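Local coordinates for Mlr7391 protein (Mesorhizobium loti, PDB 3HK4) that is of unproven function but adopts the SnoaL-like, NTF2-like fold and may act as a polyketide cyclase-type lyase, at residues A[24-29]-A[88-93]. Sequence-based numbering, arbitrary orientation.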
loop_
_atom_site.group_PDB
_atom_site.type_symbol
_atom_site.label_atom_id
_atom_site.label_comp_id
_atom_site.label_asym_id
_atom_site.label_seq_id
_atom_site.Cartn_x
_atom_site.Cartn_y
_atom_site.Cartn_z
ATOM N N GLU A 24 -17.258 -23.307 8.946
ATOM C CA GLU A 24 -16.005 -24.038 8.692
ATOM C C GLU A 24 -14.864 -23.150 8.172
ATOM O O GLU A 24 -13.745 -23.192 8.685
ATOM C CB GLU A 24 -16.276 -25.174 7.688
ATOM C CG GLU A 24 -17.023 -26.342 8.343
ATOM C CD GLU A 24 -17.511 -27.439 7.358
ATOM O OE1 GLU A 24 -17.621 -27.179 6.142
ATOM O OE2 GLU A 24 -17.797 -28.568 7.830
ATOM N N ILE A 25 -15.165 -22.400 7.121
ATOM C CA ILE A 25 -14.280 -21.413 6.543
ATOM C C ILE A 25 -13.872 -20.412 7.596
ATOM O O ILE A 25 -12.696 -20.123 7.780
ATOM C CB ILE A 25 -14.990 -20.659 5.409
ATOM C CG1 ILE A 25 -15.216 -21.567 4.235
ATOM C CG2 ILE A 25 -14.197 -19.426 4.959
ATOM C CD1 ILE A 25 -16.061 -20.920 3.150
ATOM N N ALA A 26 -14.846 -19.900 8.330
ATOM C CA ALA A 26 -14.573 -18.927 9.356
ATOM C C ALA A 26 -13.610 -19.435 10.407
ATOM O O ALA A 26 -12.719 -18.693 10.830
ATOM C CB ALA A 26 -15.895 -18.492 10.036
ATOM N N LYS A 27 -13.823 -20.669 10.861
ATOM C CA LYS A 27 -12.981 -21.292 11.863
ATOM C C LYS A 27 -11.588 -21.535 11.336
ATOM O O LYS A 27 -10.600 -21.248 12.005
ATOM C CB LYS A 27 -13.608 -22.591 12.315
ATOM C CG LYS A 27 -12.815 -23.367 13.362
ATOM C CD LYS A 27 -13.436 -24.759 13.605
ATOM C CE LYS A 27 -12.722 -25.531 14.753
ATOM N NZ LYS A 27 -11.287 -25.856 14.511
ATOM N N ASP A 28 -11.473 -22.019 10.124
ATOM C CA ASP A 28 -10.138 -22.293 9.577
ATOM C C ASP A 28 -9.367 -20.978 9.432
ATOM O O ASP A 28 -8.249 -20.855 9.901
ATOM C CB ASP A 28 -10.274 -23.021 8.247
ATOM C CG ASP A 28 -8.965 -23.484 7.686
ATOM O OD1 ASP A 28 -8.076 -23.860 8.460
ATOM O OD2 ASP A 28 -8.834 -23.485 6.444
ATOM N N PHE A 29 -9.976 -20.006 8.771
ATOM C CA PHE A 29 -9.367 -18.680 8.527
ATOM C C PHE A 29 -8.922 -18.042 9.828
ATOM O O PHE A 29 -7.818 -17.534 9.919
ATOM C CB PHE A 29 -10.403 -17.825 7.790
ATOM C CG PHE A 29 -9.946 -16.456 7.422
ATOM C CD1 PHE A 29 -9.314 -16.229 6.252
ATOM C CD2 PHE A 29 -10.244 -15.375 8.233
ATOM C CE1 PHE A 29 -8.916 -14.919 5.911
ATOM C CE2 PHE A 29 -9.846 -14.089 7.909
ATOM C CZ PHE A 29 -9.195 -13.877 6.727
ATOM N N GLU A 88 -10.205 -12.409 18.260
ATOM C CA GLU A 88 -11.388 -12.958 18.874
ATOM C C GLU A 88 -12.414 -13.220 17.800
ATOM O O GLU A 88 -12.648 -12.384 16.925
ATOM C CB GLU A 88 -12.011 -11.986 19.880
ATOM C CG GLU A 88 -11.346 -11.932 21.256
ATOM C CD GLU A 88 -11.892 -10.809 22.114
ATOM O OE1 GLU A 88 -12.885 -10.139 21.712
ATOM O OE2 GLU A 88 -11.317 -10.590 23.193
ATOM N N GLY A 89 -13.063 -14.371 17.896
ATOM C CA GLY A 89 -14.087 -14.762 16.959
ATOM C C GLY A 89 -13.789 -16.178 16.527
ATOM O O GLY A 89 -12.972 -16.851 17.134
ATOM N N PRO A 90 -14.376 -16.606 15.431
ATOM C CA PRO A 90 -15.248 -15.820 14.527
ATOM C C PRO A 90 -16.654 -15.660 15.056
ATOM O O PRO A 90 -17.131 -16.530 15.741
ATOM C CB PRO A 90 -15.326 -16.684 13.276
ATOM C CG PRO A 90 -15.122 -18.127 13.782
ATOM C CD PRO A 90 -14.217 -18.011 14.995
ATOM N N TYR A 91 -17.310 -14.578 14.664
ATOM C CA TYR A 91 -18.701 -14.301 15.001
ATOM C C TYR A 91 -19.408 -14.382 13.671
ATOM O O TYR A 91 -19.074 -13.605 12.796
ATOM C CB TYR A 91 -18.858 -12.890 15.572
ATOM C CG TYR A 91 -18.116 -12.705 16.859
ATOM C CD1 TYR A 91 -18.668 -13.119 18.049
ATOM C CD2 TYR A 91 -16.831 -12.192 16.871
ATOM C CE1 TYR A 91 -17.978 -13.009 19.237
ATOM C CE2 TYR A 91 -16.137 -12.039 18.064
ATOM C CZ TYR A 91 -16.702 -12.465 19.235
ATOM O OH TYR A 91 -16.033 -12.333 20.431
ATOM N N VAL A 92 -20.372 -15.289 13.501
ATOM C CA VAL A 92 -20.987 -15.524 12.195
ATOM C C VAL A 92 -22.443 -15.062 12.059
ATOM O O VAL A 92 -23.223 -15.092 13.001
ATOM C CB VAL A 92 -20.959 -17.029 11.891
ATOM C CG1 VAL A 92 -21.752 -17.388 10.587
ATOM C CG2 VAL A 92 -19.485 -17.554 11.822
ATOM N N ASN A 93 -22.812 -14.581 10.878
ATOM C CA ASN A 93 -24.240 -14.315 10.587
ATOM C C ASN A 93 -24.373 -14.411 9.103
ATOM O O ASN A 93 -23.729 -13.653 8.383
ATOM C CB ASN A 93 -24.701 -12.940 11.056
ATOM C CG ASN A 93 -26.138 -12.643 10.689
ATOM O OD1 ASN A 93 -26.512 -12.800 9.539
ATOM N ND2 ASN A 93 -26.927 -12.160 11.650
#
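The pyrrolidine ring of Pro-90 meets helix 22-34 through its CB-CG edge, which lies against the methyl of Ala-26: CB of Ala-26 stands 3.8 Å from CB of Pro-90 and equally far from CG. The same edge borders the helix backbone, with Pro-90 CG 3.8 Å from the carbonyl O of Ala-26 and 4.1 Å from the amide N of Lys-27. The ring also touches Leu-99 of strand 96-107 and Thr-30, one turn further along the helix. Two residues along the strand, Val-92 offers one branch to the same methyl, its CG2 reaching Ala-26 CB at 4.1 Å. With chi1 at 173°, CG1 is anti to the backbone N, while CG2 lies beside that N and takes up the contact. Ala-26 is thus a single buried methyl shared by two strand side chains of the same sheet face, and it also touches Phe-97 on the adjoining strand.

The alkyl chain of Lys-27 skirts the interface, but its ammonium end leads away to a salt bridge with Glu-31. The Ala-26 carbonyl O, beside the proline ring, accepts a hydrogen bond from the Thr-30 hydroxyl. A cis peptide bond precedes Pro-90 within strand 80-93, an outermost strand of the mixed sheet in this chain. The axes of segments 24-29 and 88-93 run nearly antiparallel (167°) and approach to 8.3 Å, a close spacing consistent with the small side chain of Ala-26 between them.

This packing places the N-terminal helix on the concave side of the curved sheet, the helix-on-sheet arrangement of the NTF2-like cone. No hydrogen bond or salt bridge crosses between the segments; the small interface (123 Å² buried in total) therefore rests on van der Waals contact between apolar groups, with the proline ring also lying against the helix backbone.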